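Local coordinates for protein ubiquitin conjugating enzyme (Plasmodium yoelii, PDB 2PWQ) that probably serves as an E2 enzyme in ubiquitin transfer, carrying ubiquitin as a thioester on its way to target proteins, at residues E152-A155 with L156-K159. Numbering follows the deposited sequence.
Sequences ENHA and LFVK
Asn-153 occupies the N-cap of helix 154-168, where its OD1 accepts a weak, bent hydrogen bond from Leu-156 N at 3.3 Å (133° at the hydrogen). A chi1 of -172° sets CG anti to the backbone N, which brings the amide across the Leu-156 side chain, with Asn-153 CG 3.4 Å from Leu-156 CB. The Leu-156 CD2 methyl also approaches Asn-153 ND2, at 3.8 Å. The same Leu-156 N-H is shared weakly with Asn-153 O. In the first turn Phe-157 N bonds to Asn-153 O at 3.2 Å, Val-158 N to His-154 O at 3.0 Å, and Lys-159 N more weakly to Ala-155 O. One turn apart, the His-154 imidazole reaches Val-158 obliquely, its CE1 3.4 Å from the CG2 methyl. Towards Phe-157 the imidazole is nearly parallel (27° between planes) but slid aside, with centroids 5.8 Å apart, so the two rings barely overlap. Tyr-150 of the preceding helix meets both rings edge-to-face. Phe-157 alone here is buried, against Val-146 of helix 144-152, the Trp-96 ring, and Tyr-67 and Pro-98 in loops. Asn-153 is the one residue between helices 144-152 and 154-168, leaving helical phi/psi after the first and capping the second, at the protein surface.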
loop_
_atom_site.group_PDB
_atom_site.type_symbol
_atom_site.label_atom_id
_atom_site.label_comp_id
_atom_site.label_asym_id
_atom_site.label_seq_id
_atom_site.Cartn_x
_atom_site.Cartn_y
_atom_site.Cartn_z
ATOM N N GLU A 152 20.356 -13.492 -2.121
ATOM C CA GLU A 152 21.297 -14.331 -2.924
ATOM C C GLU A 152 21.754 -13.792 -4.285
ATOM O O GLU A 152 22.891 -14.038 -4.684
ATOM C CB GLU A 152 20.817 -15.779 -3.046
ATOM C CG GLU A 152 21.482 -16.745 -2.066
ATOM C CD GLU A 152 20.623 -17.086 -0.843
ATOM O OE1 GLU A 152 20.141 -18.244 -0.773
ATOM O OE2 GLU A 152 20.434 -16.207 0.044
ATOM N N ASN A 153 20.880 -13.081 -4.996
ATOM C CA ASN A 153 21.189 -12.556 -6.332
ATOM C C ASN A 153 20.344 -11.325 -6.489
ATOM O O ASN A 153 19.218 -11.377 -6.991
ATOM C CB ASN A 153 20.868 -13.562 -7.466
ATOM C CG ASN A 153 21.372 -13.092 -8.859
ATOM O OD1 ASN A 153 21.737 -11.933 -9.062
ATOM N ND2 ASN A 153 21.380 -14.013 -9.819
ATOM N N HIS A 154 20.897 -10.220 -6.029
ATOM C CA HIS A 154 20.163 -8.995 -5.902
ATOM C C HIS A 154 20.029 -8.330 -7.252
ATOM O O HIS A 154 18.998 -7.724 -7.529
ATOM C CB HIS A 154 20.845 -8.053 -4.907
ATOM C CG HIS A 154 20.186 -6.715 -4.810
ATOM N ND1 HIS A 154 20.548 -5.646 -5.611
ATOM C CD2 HIS A 154 19.166 -6.278 -4.032
ATOM C CE1 HIS A 154 19.783 -4.605 -5.325
ATOM N NE2 HIS A 154 18.922 -4.966 -4.385
ATOM N N ALA A 155 21.031 -8.459 -8.108
ATOM C CA ALA A 155 20.950 -7.800 -9.407
ATOM C C ALA A 155 19.832 -8.438 -10.232
ATOM O O ALA A 155 19.332 -7.824 -11.181
ATOM C CB ALA A 155 22.244 -7.932 -10.145
ATOM N N LEU A 156 19.492 -9.681 -9.875
ATOM C CA LEU A 156 18.402 -10.402 -10.568
ATOM C C LEU A 156 17.105 -9.897 -9.978
ATOM O O LEU A 156 16.157 -9.623 -10.712
ATOM C CB LEU A 156 18.500 -11.909 -10.347
ATOM C CG LEU A 156 17.392 -12.820 -10.922
ATOM C CD1 LEU A 156 17.104 -12.480 -12.386
ATOM C CD2 LEU A 156 17.735 -14.280 -10.732
ATOM N N PHE A 157 17.061 -9.789 -8.652
ATOM C CA PHE A 157 15.899 -9.212 -7.984
ATOM C C PHE A 157 15.452 -7.932 -8.669
ATOM O O PHE A 157 14.264 -7.745 -8.969
ATOM C CB PHE A 157 16.153 -8.919 -6.505
ATOM C CG PHE A 157 15.117 -8.018 -5.909
ATOM C CD1 PHE A 157 13.932 -8.555 -5.402
ATOM C CD2 PHE A 157 15.291 -6.614 -5.926
ATOM C CE1 PHE A 157 12.948 -7.728 -4.888
ATOM C CE2 PHE A 157 14.314 -5.768 -5.423
ATOM C CZ PHE A 157 13.149 -6.317 -4.888
ATOM N N VAL A 158 16.404 -7.047 -8.913
ATOM C CA VAL A 158 16.081 -5.736 -9.438
ATOM C C VAL A 158 15.437 -5.958 -10.796
ATOM O O VAL A 158 14.428 -5.340 -11.127
ATOM C CB VAL A 158 17.333 -4.809 -9.523
ATOM C CG1 VAL A 158 17.019 -3.540 -10.267
ATOM C CG2 VAL A 158 17.862 -4.508 -8.123
ATOM N N LYS A 159 16.032 -6.856 -11.570
ATOM C CA LYS A 159 15.513 -7.148 -12.914
ATOM C C LYS A 159 14.146 -7.804 -12.894
ATOM O O LYS A 159 13.294 -7.440 -13.699
ATOM C CB LYS A 159 16.504 -7.969 -13.747
ATOM C CG LYS A 159 17.544 -7.089 -14.418
ATOM C CD LYS A 159 16.907 -6.287 -15.517
ATOM C CE LYS A 159 17.943 -5.497 -16.248
ATOM N NZ LYS A 159 17.315 -4.753 -17.369
#